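Local coordinates for Cobalt/magnesium transport protein CorA (Methanocaldococcus jannaschii, PDB 4EGW) that mediates the influx of magnesium ions across the cell membrane as a homopentamer, opening when cytoplasmic magnesium is low and closing when it is high, at residues A[96-101]-A[116-121]; A[103-108]-A[169-174]; A[208-213]-A[252-257]. All coordinates share one frame; numbering follows the deposited sequence.

Contact 1: residues A[96-101]-A[116-121]; sequences YLIIYK and IYIKNN
Leu97 and Tyr117 face each other across two antiparallel strands, and their side chains run side by side in the same direction. The bump is the methyl Leu97 CD1, which rests over the middle of the Tyr117 ring, 3.4 Å from its centroid and only 12° off the ring normal: a CH-pi contact against the flat of the ring. Leu97 carries CG anti to the backbone N (chi1 176°), which swings the branch toward the neighbouring strand and lets CD1 settle on the aromatic face. The phenol oxygen, Tyr117 OH, is bonded beyond the pair, to Asp76 O and Gly80 N, and this anchors the far end of the ring on which the methyl sits.

The opposite face of the sheet is filled by Tyr96, Ile98, Ile116 and Ile118. Here Ile98 CD1 is the projecting methyl: it comes to 3.2 Å from Ile116 O, touches Ile116 CG2 at 3.7 Å and, more loosely, faces Ile118 CD1, so that it lodges between the two isoleucines. Tyr96 meets Ile118 near its root, CB to CB at 3.8 Å, while its ring leads away toward Pro229 and Ile230.

Between the two faces, backbone bonds fix the register. Tyr96 N donates to Ile118 O at 2.8 Å, whereas Ile98 N meets Ile116 O at 2.7 Å in a nearly straight bond of 170°. Tyr96–Ile118 and Ile98–Ile116 are hydrogen-bonded pairs, and Leu97–Tyr117 between them is a non-hydrogen-bonded pair. This alternation is that of antiparallel strands; since strands 96-104 and 110-119 follow each other in the chain and lie side by side in the mixed sheet of the cytoplasmic CorA domain, they form a beta hairpin.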
loop_
_atom_site.group_PDB
_atom_site.type_symbol
_atom_site.label_atom_id
_atom_site.label_comp_id
_atom_site.label_asym_id
_atom_site.label_seq_id
_atom_site.Cartn_x
_atom_site.Cartn_y
_atom_site.Cartn_z
ATOM N N TYR A 96 27.508 -4.953 8.303
ATOM C CA TYR A 96 26.230 -4.924 9.026
ATOM C C TYR A 96 25.251 -5.958 8.486
ATOM O O TYR A 96 25.259 -6.269 7.291
ATOM C CB TYR A 96 25.592 -3.532 8.986
ATOM C CG TYR A 96 26.052 -2.657 10.120
ATOM C CD1 TYR A 96 25.560 -2.847 11.403
ATOM C CD2 TYR A 96 27.001 -1.663 9.919
ATOM C CE1 TYR A 96 25.986 -2.067 12.459
ATOM C CE2 TYR A 96 27.435 -0.869 10.969
ATOM C CZ TYR A 96 26.923 -1.075 12.240
ATOM O OH TYR A 96 27.340 -0.298 13.298
ATOM N N LEU A 97 24.416 -6.499 9.369
ATOM C CA LEU A 97 23.452 -7.517 8.962
ATOM C C LEU A 97 22.063 -7.264 9.508
ATOM O O LEU A 97 21.871 -7.151 10.719
ATOM C CB LEU A 97 23.908 -8.927 9.372
ATOM C CG LEU A 97 22.930 -10.080 9.070
ATOM C CD1 LEU A 97 22.599 -10.173 7.586
ATOM C CD2 LEU A 97 23.465 -11.414 9.562
ATOM N N ILE A 98 21.093 -7.180 8.602
ATOM C CA ILE A 98 19.692 -7.160 8.988
ATOM C C ILE A 98 18.984 -8.373 8.417
ATOM O O ILE A 98 19.022 -8.635 7.213
ATOM C CB ILE A 98 18.945 -5.888 8.518
ATOM C CG1 ILE A 98 19.786 -4.626 8.760
ATOM C CG2 ILE A 98 17.563 -5.799 9.199
ATOM C CD1 ILE A 98 20.805 -4.346 7.679
ATOM N N ILE A 99 18.367 -9.127 9.309
ATOM C CA ILE A 99 17.452 -10.180 8.934
ATOM C C ILE A 99 16.078 -9.538 8.986
ATOM O O ILE A 99 15.784 -8.745 9.885
ATOM C CB ILE A 99 17.514 -11.362 9.941
ATOM C CG1 ILE A 99 18.957 -11.881 10.085
ATOM C CG2 ILE A 99 16.530 -12.479 9.544
ATOM C CD1 ILE A 99 19.590 -12.339 8.785
ATOM N N TYR A 100 15.230 -9.853 8.023
ATOM C CA TYR A 100 13.919 -9.250 8.022
ATOM C C TYR A 100 12.915 -10.226 7.457
ATOM O O TYR A 100 13.252 -11.034 6.594
ATOM C CB TYR A 100 13.959 -7.988 7.186
ATOM C CG TYR A 100 13.054 -6.900 7.678
ATOM C CD1 TYR A 100 13.397 -6.133 8.778
ATOM C CD2 TYR A 100 11.854 -6.630 7.035
ATOM C CE1 TYR A 100 12.568 -5.124 9.227
ATOM C CE2 TYR A 100 11.019 -5.625 7.472
ATOM C CZ TYR A 100 11.379 -4.872 8.569
ATOM O OH TYR A 100 10.541 -3.870 9.004
ATOM N N LYS A 101 11.685 -10.168 7.962
ATOM C CA LYS A 101 10.619 -11.039 7.476
ATOM C C LYS A 101 9.747 -10.336 6.450
ATOM O O LYS A 101 9.116 -9.317 6.736
ATOM C CB LYS A 101 9.748 -11.547 8.623
ATOM C CG LYS A 101 10.378 -12.665 9.430
ATOM C CD LYS A 101 10.114 -14.038 8.840
ATOM C CE LYS A 101 10.893 -15.065 9.601
ATOM N NZ LYS A 101 10.631 -16.400 9.022
ATOM N N ILE A 116 20.103 -8.860 4.979
ATOM C CA ILE A 116 20.552 -7.656 4.321
ATOM C C ILE A 116 21.880 -7.268 4.938
ATOM O O ILE A 116 21.934 -6.872 6.103
ATOM C CB ILE A 116 19.567 -6.535 4.600
ATOM C CG1 ILE A 116 18.222 -6.862 3.958
ATOM C CG2 ILE A 116 20.128 -5.201 4.130
ATOM C CD1 ILE A 116 17.144 -5.859 4.281
ATOM N N TYR A 117 22.952 -7.353 4.164
ATOM C CA TYR A 117 24.262 -7.017 4.702
ATOM C C TYR A 117 24.673 -5.643 4.202
ATOM O O TYR A 117 24.466 -5.308 3.037
ATOM C CB TYR A 117 25.307 -8.051 4.283
ATOM C CG TYR A 117 25.010 -9.479 4.692
ATOM C CD1 TYR A 117 23.864 -10.122 4.254
ATOM C CD2 TYR A 117 25.896 -10.197 5.485
ATOM C CE1 TYR A 117 23.594 -11.428 4.604
ATOM C CE2 TYR A 117 25.638 -11.509 5.842
ATOM C CZ TYR A 117 24.483 -12.122 5.397
ATOM O OH TYR A 117 24.202 -13.429 5.749
ATOM N N ILE A 118 25.256 -4.839 5.074
ATOM C CA ILE A 118 25.765 -3.550 4.636
ATOM C C ILE A 118 27.250 -3.418 4.877
ATOM O O ILE A 118 27.696 -3.309 6.015
ATOM C CB ILE A 118 25.067 -2.416 5.361
ATOM C CG1 ILE A 118 23.581 -2.450 5.017
ATOM C CG2 ILE A 118 25.705 -1.098 4.992
ATOM C CD1 ILE A 118 22.818 -1.291 5.558
ATOM N N LYS A 119 28.012 -3.388 3.796
ATOM C CA LYS A 119 29.458 -3.273 3.898
ATOM C C LYS A 119 29.903 -2.004 3.187
ATOM O O LYS A 119 29.801 -1.893 1.960
ATOM C CB LYS A 119 30.130 -4.504 3.287
ATOM C CG LYS A 119 31.535 -4.745 3.794
ATOM C CD LYS A 119 32.105 -6.053 3.277
ATOM C CE LYS A 119 33.607 -5.996 3.284
ATOM N NZ LYS A 119 34.167 -7.108 2.490
ATOM N N ASN A 120 30.389 -1.042 3.967
ATOM C CA ASN A 120 30.762 0.248 3.413
ATOM C C ASN A 120 29.603 0.777 2.603
ATOM O O ASN A 120 28.519 1.027 3.135
ATOM C CB ASN A 120 31.989 0.115 2.534
ATOM C CG ASN A 120 32.989 -0.849 3.104
ATOM O OD1 ASN A 120 33.274 -1.887 2.505
ATOM N ND2 ASN A 120 33.519 -0.529 4.284
ATOM N N ASN A 121 29.835 0.945 1.310
ATOM C CA ASN A 121 28.800 1.455 0.430
ATOM C C ASN A 121 27.941 0.361 -0.213
ATOM O O ASN A 121 27.064 0.668 -1.028
ATOM C CB ASN A 121 29.397 2.386 -0.632
ATOM C CG ASN A 121 30.356 1.669 -1.575
ATOM O OD1 ASN A 121 30.876 0.595 -1.255
ATOM N ND2 ASN A 121 30.596 2.265 -2.744
#

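Contact 2: residues A[103-108]-A[169-174]; sequences PLFEED and YSRILM
Pro103 lies against Tyr169 in a CH-pi contact: Pro103 CG stands 3.6 Å from the centroid of the Tyr169 ring, 9° off its normal, while Pro103 CD reaches Tyr169 CE2 at 3.6 Å. With CG anti to the carbonyl carbon (chi1 -80°), Tyr169 presents the flat of its ring to the pyrrolidine. Its hydroxyl is bonded to Lys101 O, two residues before the proline on the same strand. A leucine in place of Tyr169 would probably leave Lys101 O without this partner and the proline without a flat surface to lie on.

Purely apolar packing is the work of Ile172 CD1, a single methyl that touches Pro103 CB at 3.6 Å and Phe105 CE2 at 3.9 Å.

Arg171 adds a looser polar-to-aromatic approach, its NH2 coming within 3.9 Å of Phe105 CE2, with ring and guanidinium planes 44° apart. The charge is engaged elsewhere: NH1 forms a salt bridge with Asp178 of the second subunit.

The end of strand 96-104 and the loop beyond it thus lean on helix 156-186, whose Tyr169 also packs edge-to-face with Phe209 of helix 193-225 and against Leu249 of helix 233-270.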
loop_
_atom_site.group_PDB
_atom_site.type_symbol
_atom_site.label_atom_id
_atom_site.label_comp_id
_atom_site.label_asym_id
_atom_site.label_seq_id
_atom_site.Cartn_x
_atom_site.Cartn_y
_atom_site.Cartn_z
ATOM N N PRO A 103 6.666 -10.911 3.372
ATOM C CA PRO A 103 5.594 -11.806 2.932
ATOM C C PRO A 103 6.085 -12.790 1.858
ATOM O O PRO A 103 6.930 -12.454 1.034
ATOM C CB PRO A 103 4.552 -10.836 2.348
ATOM C CG PRO A 103 4.817 -9.541 3.029
ATOM C CD PRO A 103 6.315 -9.493 3.165
ATOM N N LEU A 104 5.556 -14.005 1.886
ATOM C CA LEU A 104 5.933 -15.054 0.949
ATOM C C LEU A 104 4.649 -15.594 0.357
ATOM O O LEU A 104 3.692 -15.884 1.075
ATOM C CB LEU A 104 6.665 -16.168 1.684
ATOM C CG LEU A 104 6.909 -17.461 0.913
ATOM C CD1 LEU A 104 7.731 -17.190 -0.321
ATOM C CD2 LEU A 104 7.579 -18.517 1.798
ATOM N N PHE A 105 4.616 -15.737 -0.954
ATOM C CA PHE A 105 3.364 -16.061 -1.615
ATOM C C PHE A 105 3.377 -17.484 -2.158
ATOM O O PHE A 105 4.402 -17.978 -2.629
ATOM C CB PHE A 105 3.075 -15.042 -2.713
ATOM C CG PHE A 105 3.500 -13.634 -2.357
ATOM C CD1 PHE A 105 4.843 -13.323 -2.160
ATOM C CD2 PHE A 105 2.567 -12.621 -2.237
ATOM C CE1 PHE A 105 5.238 -12.034 -1.839
ATOM C CE2 PHE A 105 2.961 -11.330 -1.926
ATOM C CZ PHE A 105 4.294 -11.037 -1.723
ATOM N N GLU A 106 2.232 -18.142 -2.037
ATOM C CA GLU A 106 2.056 -19.528 -2.442
ATOM C C GLU A 106 0.566 -19.697 -2.662
ATOM O O GLU A 106 -0.172 -18.711 -2.692
ATOM C CB GLU A 106 2.514 -20.475 -1.328
ATOM C CG GLU A 106 3.778 -20.038 -0.594
ATOM C CD GLU A 106 3.729 -20.334 0.898
ATOM O OE1 GLU A 106 2.956 -21.229 1.306
ATOM O OE2 GLU A 106 4.462 -19.662 1.659
ATOM N N GLU A 107 0.112 -20.936 -2.811
ATOM C CA GLU A 107 -1.314 -21.196 -2.713
ATOM C C GLU A 107 -1.797 -20.481 -1.454
ATOM O O GLU A 107 -2.823 -19.800 -1.470
ATOM C CB GLU A 107 -1.587 -22.698 -2.602
ATOM C CG GLU A 107 -3.054 -23.049 -2.367
ATOM C CD GLU A 107 -3.241 -24.435 -1.766
ATOM O OE1 GLU A 107 -2.893 -24.614 -0.578
ATOM O OE2 GLU A 107 -3.737 -25.341 -2.474
ATOM N N ASP A 108 -1.039 -20.630 -0.368
ATOM C CA ASP A 108 -1.308 -19.908 0.876
ATOM C C ASP A 108 -0.114 -19.028 1.243
ATOM O O ASP A 108 1.026 -19.349 0.917
ATOM C CB ASP A 108 -1.626 -20.880 2.016
ATOM C CG ASP A 108 -2.940 -20.556 2.711
ATOM O OD1 ASP A 108 -3.978 -20.464 2.018
ATOM O OD2 ASP A 108 -2.931 -20.379 3.950
ATOM N N TYR A 169 3.229 -6.411 3.227
ATOM C CA TYR A 169 2.351 -6.822 4.306
ATOM C C TYR A 169 1.042 -6.054 4.274
ATOM O O TYR A 169 -0.047 -6.646 4.363
ATOM C CB TYR A 169 3.018 -6.554 5.636
ATOM C CG TYR A 169 4.045 -7.571 6.072
ATOM C CD1 TYR A 169 3.653 -8.806 6.555
ATOM C CD2 TYR A 169 5.404 -7.274 6.061
ATOM C CE1 TYR A 169 4.584 -9.733 7.002
ATOM C CE2 TYR A 169 6.342 -8.199 6.504
ATOM C CZ TYR A 169 5.920 -9.422 6.976
ATOM O OH TYR A 169 6.825 -10.350 7.421
ATOM N N SER A 170 1.160 -4.733 4.165
ATOM C CA SER A 170 0.003 -3.846 4.261
ATOM C C SER A 170 -0.958 -4.094 3.118
ATOM O O SER A 170 -2.172 -3.955 3.261
ATOM C CB SER A 170 0.425 -2.379 4.258
ATOM O OG SER A 170 -0.717 -1.558 4.417
ATOM N N ARG A 171 -0.407 -4.466 1.976
ATOM C CA ARG A 171 -1.232 -4.762 0.825
ATOM C C ARG A 171 -2.103 -5.978 1.108
ATOM O O ARG A 171 -3.292 -6.000 0.804
ATOM C CB ARG A 171 -0.345 -5.029 -0.384
ATOM C CG ARG A 171 -1.113 -5.147 -1.680
ATOM C CD ARG A 171 -1.227 -6.591 -2.147
ATOM N NE ARG A 171 0.063 -7.141 -2.552
ATOM C CZ ARG A 171 0.249 -7.900 -3.630
ATOM N NH1 ARG A 171 -0.772 -8.198 -4.425
ATOM N NH2 ARG A 171 1.462 -8.358 -3.917
ATOM N N ILE A 172 -1.497 -6.992 1.705
ATOM C CA ILE A 172 -2.149 -8.273 1.886
ATOM C C ILE A 172 -3.149 -8.257 3.038
ATOM O O ILE A 172 -4.185 -8.916 2.981
ATOM C CB ILE A 172 -1.109 -9.376 2.097
ATOM C CG1 ILE A 172 -0.084 -9.340 0.957
ATOM C CG2 ILE A 172 -1.787 -10.727 2.188
ATOM C CD1 ILE A 172 1.254 -10.008 1.286
ATOM N N LEU A 173 -2.843 -7.505 4.083
ATOM C CA LEU A 173 -3.805 -7.320 5.158
ATOM C C LEU A 173 -5.092 -6.697 4.617
ATOM O O LEU A 173 -6.188 -7.244 4.775
ATOM C CB LEU A 173 -3.211 -6.443 6.258
ATOM C CG LEU A 173 -2.063 -7.045 7.074
ATOM C CD1 LEU A 173 -1.031 -5.995 7.389
ATOM C CD2 LEU A 173 -2.596 -7.696 8.348
ATOM N N MET A 174 -4.972 -5.547 3.969
ATOM C CA MET A 174 -6.174 -4.892 3.495
ATOM C C MET A 174 -6.895 -5.874 2.574
ATOM O O MET A 174 -8.122 -5.948 2.559
ATOM C CB MET A 174 -5.835 -3.560 2.826
ATOM C CG MET A 174 -4.832 -2.738 3.643
ATOM S SD MET A 174 -4.753 -0.984 3.231
ATOM C CE MET A 174 -4.596 -1.050 1.446
#

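Contact 3: residues A[208-213]-A[252-257]; sequences YFHKSL and MSATYR. With BU1 (1,4-butanediol), chain G.
The His210 imidazole meets helix 233-270 with its rim: Ser253 CB lies at the ring edge, in its plane, 3.6 Å from His210 CD2. At the next corner, His210 NE2 approaches Ala254 CB at 4.0 Å. The second flat group, the Tyr256 ring, takes no part in the contact between the helices; 1,4-butanediol sits at its edge, near the ring plane, with C4 only 3.2 Å from Tyr256 CE1, while Met252 O lies over one face toward the rim.

His210 comes to the serine because its CG is anti to the backbone N (chi1 -160°), a setting that carries the imidazole across to the neighbouring helix. Leu213, one turn further along, brings its methyl CD1 to 3.4 Å from Ser253 OG, so this small residue meets the histidine at its CB and the leucine at its hydroxyl. No hydrogen bond spans the two segments: Ser253 OG is bonded to Leu249 O in its own helix, which ties the polar end back to the backbone and suits the hydroxyl to apolar company. The closest pair of CA atoms is that of His210 and Ser253, at 5.9 Å.

The segment axes lie 9.6 Å apart at their closest, with an angle of 152° between directions, so the two helices run antiparallel with a marked inclination. Phe209 and Ser253 also face helix 156-186, through Tyr169 and Leu173 respectively. Tyr256, with Glu177, Leu180, Glu181, Glu184 and Val259, belongs to the butanediol pocket between helices 156-186 and 233-270. Long helices packed in antiparallel succession are characteristic of the cytoplasmic part of CorA transporters, in which the last one runs on toward the membrane pore.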
loop_
_atom_site.group_PDB
_atom_site.type_symbol
_atom_site.label_atom_id
_atom_site.label_comp_id
_atom_site.label_asym_id
_atom_site.label_seq_id
_atom_site.Cartn_x
_atom_site.Cartn_y
_atom_site.Cartn_z
ATOM N N TYR A 208 1.732 -15.938 10.828
ATOM C CA TYR A 208 3.075 -15.683 10.298
ATOM C C TYR A 208 3.332 -14.186 10.232
ATOM O O TYR A 208 4.406 -13.703 10.610
ATOM C CB TYR A 208 3.241 -16.300 8.890
ATOM C CG TYR A 208 3.810 -17.720 8.861
ATOM C CD1 TYR A 208 5.186 -17.945 8.849
ATOM C CD2 TYR A 208 2.971 -18.830 8.837
ATOM C CE1 TYR A 208 5.710 -19.240 8.826
ATOM C CE2 TYR A 208 3.485 -20.129 8.817
ATOM C CZ TYR A 208 4.855 -20.330 8.813
ATOM O OH TYR A 208 5.360 -21.619 8.792
ATOM N N PHE A 209 2.339 -13.453 9.738
ATOM C CA PHE A 209 2.440 -12.009 9.682
ATOM C C PHE A 209 2.637 -11.426 11.055
ATOM O O PHE A 209 3.439 -10.526 11.248
ATOM C CB PHE A 209 1.187 -11.405 9.068
ATOM C CG PHE A 209 1.206 -11.391 7.575
ATOM C CD1 PHE A 209 2.150 -12.127 6.881
ATOM C CD2 PHE A 209 0.296 -10.625 6.864
ATOM C CE1 PHE A 209 2.172 -12.121 5.507
ATOM C CE2 PHE A 209 0.305 -10.610 5.482
ATOM C CZ PHE A 209 1.245 -11.349 4.799
ATOM N N HIS A 210 1.891 -11.925 12.022
ATOM C CA HIS A 210 1.904 -11.260 13.303
ATOM C C HIS A 210 3.251 -11.463 13.978
ATOM O O HIS A 210 3.894 -10.512 14.438
ATOM C CB HIS A 210 0.772 -11.750 14.176
ATOM C CG HIS A 210 0.448 -10.810 15.286
ATOM N ND1 HIS A 210 0.994 -10.933 16.549
ATOM C CD2 HIS A 210 -0.339 -9.710 15.321
ATOM C CE1 HIS A 210 0.541 -9.960 17.315
ATOM N NE2 HIS A 210 -0.272 -9.203 16.594
ATOM N N LYS A 211 3.675 -12.718 14.018
ATOM C CA LYS A 211 5.015 -13.064 14.460
ATOM C C LYS A 211 6.033 -12.201 13.711
ATOM O O LYS A 211 6.897 -11.569 14.325
ATOM C CB LYS A 211 5.276 -14.539 14.156
ATOM C CG LYS A 211 5.748 -15.374 15.323
ATOM C CD LYS A 211 6.174 -16.751 14.819
ATOM C CE LYS A 211 7.000 -17.521 15.834
ATOM N NZ LYS A 211 7.696 -18.673 15.180
ATOM N N SER A 212 5.906 -12.171 12.384
ATOM C CA SER A 212 6.879 -11.499 11.521
ATOM C C SER A 212 6.930 -10.012 11.792
ATOM O O SER A 212 8.000 -9.447 11.999
ATOM C CB SER A 212 6.546 -11.725 10.043
ATOM O OG SER A 212 7.014 -12.983 9.586
ATOM N N LEU A 213 5.760 -9.384 11.781
ATOM C CA LEU A 213 5.647 -7.959 12.012
ATOM C C LEU A 213 6.156 -7.623 13.393
ATOM O O LEU A 213 6.694 -6.543 13.620
ATOM C CB LEU A 213 4.196 -7.527 11.851
ATOM C CG LEU A 213 3.719 -7.788 10.420
ATOM C CD1 LEU A 213 2.209 -7.900 10.328
ATOM C CD2 LEU A 213 4.239 -6.713 9.493
ATOM N N MET A 252 -3.846 -4.499 12.836
ATOM C CA MET A 252 -4.773 -5.089 11.887
ATOM C C MET A 252 -4.678 -6.603 12.013
ATOM O O MET A 252 -5.681 -7.290 12.231
ATOM C CB MET A 252 -4.442 -4.674 10.453
ATOM C CG MET A 252 -4.149 -3.179 10.252
ATOM S SD MET A 252 -3.696 -2.812 8.526
ATOM C CE MET A 252 -3.138 -1.114 8.670
ATOM N N SER A 253 -3.462 -7.126 11.884
ATOM C CA SER A 253 -3.250 -8.549 12.094
ATOM C C SER A 253 -3.919 -8.959 13.400
ATOM O O SER A 253 -4.666 -9.919 13.447
ATOM C CB SER A 253 -1.761 -8.863 12.129
ATOM O OG SER A 253 -1.142 -8.388 10.947
ATOM N N ALA A 254 -3.670 -8.211 14.461
ATOM C CA ALA A 254 -4.350 -8.494 15.709
ATOM C C ALA A 254 -5.863 -8.450 15.495
ATOM O O ALA A 254 -6.580 -9.422 15.746
ATOM C CB ALA A 254 -3.932 -7.494 16.775
ATOM N N THR A 255 -6.347 -7.315 15.015
ATOM C CA THR A 255 -7.770 -7.145 14.783
ATOM C C THR A 255 -8.346 -8.322 13.987
ATOM O O THR A 255 -9.443 -8.811 14.279
ATOM C CB THR A 255 -8.027 -5.835 14.036
ATOM O OG1 THR A 255 -7.375 -4.766 14.732
ATOM C CG2 THR A 255 -9.515 -5.557 13.941
ATOM N N TYR A 256 -7.590 -8.787 12.999
ATOM C CA TYR A 256 -8.086 -9.789 12.064
ATOM C C TYR A 256 -8.143 -11.193 12.648
ATOM O O TYR A 256 -9.109 -11.932 12.422
ATOM C CB TYR A 256 -7.252 -9.793 10.780
ATOM C CG TYR A 256 -7.226 -8.465 10.061
ATOM C CD1 TYR A 256 -8.159 -7.475 10.342
ATOM C CD2 TYR A 256 -6.260 -8.200 9.095
ATOM C CE1 TYR A 256 -8.123 -6.249 9.683
ATOM C CE2 TYR A 256 -6.216 -6.981 8.430
ATOM C CZ TYR A 256 -7.147 -6.012 8.730
ATOM O OH TYR A 256 -7.095 -4.810 8.066
ATOM N N ARG A 257 -7.108 -11.585 13.382
ATOM C CA ARG A 257 -7.178 -12.858 14.078
ATOM C C ARG A 257 -8.403 -12.836 14.971
ATOM O O ARG A 257 -9.146 -13.811 15.024
ATOM C CB ARG A 257 -5.932 -13.126 14.909
ATOM C CG ARG A 257 -6.109 -14.297 15.865
ATOM C CD ARG A 257 -4.981 -14.372 16.870
ATOM N NE ARG A 257 -5.343 -15.178 18.029
ATOM C CZ ARG A 257 -4.483 -15.557 18.969
ATOM N NH1 ARG A 257 -3.205 -15.209 18.879
ATOM N NH2 ARG A 257 -4.898 -16.288 19.994
HETATM C C1 BU1 G . -14.371 -7.575 9.133
HETATM C C2 BU1 G . -13.451 -6.442 9.421
HETATM C C3 BU1 G . -12.160 -6.733 10.111
HETATM C C4 BU1 G . -11.217 -5.586 10.237
HETATM O O5 BU1 G . -14.106 -8.338 8.016
HETATM O O6 BU1 G . -11.470 -4.477 9.446
#

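In the fold
Contact 1 is wholly buried, whereas contacts 2 and 3 each combine a buried part with partly exposed residues at the border. Contact 1 lies inside the sheet and draws on backbone bonds as well as side chains; contacts 2 and 3 have no hydrogen bond between their segments and depend on side-chain packing. Contacts 1 and 2 share strand 96-104 and meet at the end of contact 1's segment of that strand. Contacts 2 and 3 are neighbours, their centres about 11 Å apart, joined where Tyr169 CG lies 3.5 Å from Leu213 CD2. Contact 2 also approaches the second subunit, whereas no other chain of the assembly touches the segments of contacts 1 and 3.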